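PDB 3IUO: ATP-dependent DNA helicase RecQ from Porphyromonas gingivalis, which probably couples ATP hydrolysis to the unwinding of duplex DNA in the 3'-5' direction, and is represented here by its C-terminal domain. Local coordinates for residues D91-M97 against I109-R113. Numbering follows the deposited sequence.
Sequences DSLEEAM and IRLVR
Asp91 precedes helix 93-100 and faces Arg113 of helix 106-121; the N-to-C directions of the two short helical segments make an angle of 125°, and their axes come within 11.0 Å. Arg113 carries the polar end. Its chain is extended from CG to NE, with CG anti to the backbone N (chi1 179°), and this span brings the guanidinium across to Asp91. Arg113 NE donates to Asp91 O at 2.7 Å, with the acceptor close to the guanidinium plane but the donor above the carbonyl plane. Arg113 NH2 forms a salt bridge with Asp91 OD1 at 2.9 Å, reaching the carboxylate from above its plane. The two flat groups are turned 58° to each other. Arg113 NH1 bonds to Tyr58 OH, and Asp91 OD1 also bonds to Thr90 OG1 of the second subunit. Next in the chain, Ser92 is the N-cap of helix 93-100; its OG accepts from Glu95 N.

The rest is apolar. Ile109 CG2 meets both Leu93 CD1, at 3.6 Å, and Ala96 CB. The longer branch of Ile109 ends at CD1, 3.8 Å from SE of Met97, which is a selenomethionine. Leu93 CD2 lies against Arg110 CG at 3.8 Å, while the Arg110 guanidinium pairs with Glu54. The side-on grip of Arg113 thus ties the turn just before the N-cap to helix 106-121, and the shared Asp91 carboxylate links this buried contact to the dimer interface.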
loop_
_atom_site.group_PDB
_atom_site.type_symbol
_atom_site.label_atom_id
_atom_site.label_comp_id
_atom_site.label_asym_id
_atom_site.label_seq_id
_atom_site.Cartn_x
_atom_site.Cartn_y
_atom_site.Cartn_z
ATOM N N ASP B 91 -0.799 0.483 3.478
ATOM C CA ASP B 91 -0.663 1.918 3.293
ATOM C C ASP B 91 -1.480 2.471 2.142
ATOM O O ASP B 91 -1.438 3.671 1.876
ATOM C CB ASP B 91 0.817 2.343 3.105
ATOM C CG ASP B 91 1.453 1.709 1.846
ATOM O OD1 ASP B 91 1.007 1.993 0.713
ATOM O OD2 ASP B 91 2.395 0.910 2.018
ATOM N N SER B 92 -2.260 1.613 1.491
ATOM C CA SER B 92 -2.961 1.951 0.258
ATOM C C SER B 92 -3.776 3.237 0.357
ATOM O O SER B 92 -4.493 3.441 1.342
ATOM C CB SER B 92 -3.829 0.742 -0.115
ATOM O OG SER B 92 -5.133 1.077 -0.528
ATOM N N LEU B 93 -3.689 4.101 -0.673
ATOM C CA LEU B 93 -4.514 5.307 -0.677
ATOM C C LEU B 93 -6.000 4.951 -0.750
ATOM O O LEU B 93 -6.817 5.593 -0.103
ATOM C CB LEU B 93 -4.157 6.244 -1.846
ATOM C CG LEU B 93 -4.923 7.579 -1.929
ATOM C CD1 LEU B 93 -4.740 8.457 -0.689
ATOM C CD2 LEU B 93 -4.574 8.395 -3.180
ATOM N N GLU B 94 -6.327 3.929 -1.539
ATOM C CA GLU B 94 -7.721 3.456 -1.675
ATOM C C GLU B 94 -8.319 3.079 -0.326
ATOM O O GLU B 94 -9.448 3.487 0.003
ATOM C CB GLU B 94 -7.845 2.280 -2.662
ATOM C CG GLU B 94 -9.301 1.854 -2.929
ATOM C CD GLU B 94 -9.455 0.768 -4.004
ATOM O OE1 GLU B 94 -8.651 0.737 -4.958
ATOM O OE2 GLU B 94 -10.407 -0.041 -3.902
ATOM N N GLU B 95 -7.567 2.327 0.471
ATOM C CA GLU B 95 -8.055 1.945 1.794
ATOM C C GLU B 95 -8.138 3.137 2.728
ATOM O O GLU B 95 -9.117 3.271 3.481
ATOM C CB GLU B 95 -7.200 0.829 2.397
ATOM C CG GLU B 95 -7.267 -0.468 1.599
ATOM C CD GLU B 95 -8.654 -1.087 1.528
ATOM O OE1 GLU B 95 -9.337 -1.163 2.585
ATOM O OE2 GLU B 95 -9.036 -1.531 0.413
ATOM N N ALA B 96 -7.141 4.038 2.644
ATOM C CA ALA B 96 -7.155 5.253 3.472
ATOM C C ALA B 96 -8.397 6.106 3.180
ATOM O O ALA B 96 -9.057 6.575 4.101
ATOM C CB ALA B 96 -5.866 6.078 3.277
HETATM N N MSE B 97 -8.701 6.279 1.899
HETATM C CA MSE B 97 -9.896 7.035 1.447
HETATM C C MSE B 97 -11.212 6.415 1.942
HETATM O O MSE B 97 -12.156 7.142 2.278
HETATM C CB MSE B 97 -9.918 7.146 -0.087
HETATM C CG MSE B 97 -8.909 8.083 -0.715
HETATM SE SE MSE B 97 -9.307 9.916 -0.282
HETATM C CE MSE B 97 -10.998 10.170 -1.256
ATOM N N ILE B 109 -4.582 13.481 2.784
ATOM C CA ILE B 109 -4.247 12.090 3.046
ATOM C C ILE B 109 -2.973 11.721 2.297
ATOM O O ILE B 109 -2.084 11.079 2.885
ATOM C CB ILE B 109 -5.404 11.138 2.676
ATOM C CG1 ILE B 109 -6.583 11.350 3.633
ATOM C CG2 ILE B 109 -4.919 9.688 2.742
ATOM C CD1 ILE B 109 -7.864 10.674 3.169
ATOM N N ARG B 110 -2.871 12.137 1.029
ATOM C CA ARG B 110 -1.643 11.896 0.271
ATOM C C ARG B 110 -0.397 12.522 0.914
ATOM O O ARG B 110 0.662 11.883 0.964
ATOM C CB ARG B 110 -1.764 12.353 -1.183
ATOM C CG ARG B 110 -2.725 11.485 -1.945
ATOM C CD ARG B 110 -2.964 12.040 -3.333
ATOM N NE ARG B 110 -1.839 11.755 -4.227
ATOM C CZ ARG B 110 -1.744 12.201 -5.472
ATOM N NH1 ARG B 110 -2.672 13.012 -5.972
ATOM N NH2 ARG B 110 -0.721 11.851 -6.232
ATOM N N LEU B 111 -0.501 13.771 1.393
ATOM C CA LEU B 111 0.617 14.435 2.058
ATOM C C LEU B 111 1.080 13.676 3.295
ATOM O O LEU B 111 2.286 13.490 3.507
ATOM C CB LEU B 111 0.240 15.876 2.436
ATOM C CG LEU B 111 0.272 16.848 1.245
ATOM C CD1 LEU B 111 -0.362 18.211 1.631
ATOM C CD2 LEU B 111 1.708 17.106 0.714
ATOM N N VAL B 112 0.141 13.278 4.144
ATOM C CA VAL B 112 0.533 12.636 5.384
ATOM C C VAL B 112 1.090 11.254 5.070
ATOM O O VAL B 112 2.006 10.819 5.765
ATOM C CB VAL B 112 -0.615 12.563 6.406
ATOM C CG1 VAL B 112 -0.171 11.879 7.707
ATOM C CG2 VAL B 112 -1.073 13.970 6.709
ATOM N N ARG B 113 0.539 10.598 4.047
ATOM C CA ARG B 113 1.014 9.271 3.637
ATOM C C ARG B 113 2.484 9.372 3.160
ATOM O O ARG B 113 3.285 8.499 3.478
ATOM C CB ARG B 113 0.099 8.740 2.538
ATOM C CG ARG B 113 0.489 7.362 1.994
ATOM C CD ARG B 113 -0.529 6.841 1.014
ATOM N NE ARG B 113 -0.088 5.558 0.433
ATOM C CZ ARG B 113 0.637 5.466 -0.669
ATOM N NH1 ARG B 113 1.023 6.571 -1.305
ATOM N NH2 ARG B 113 1.004 4.273 -1.109
#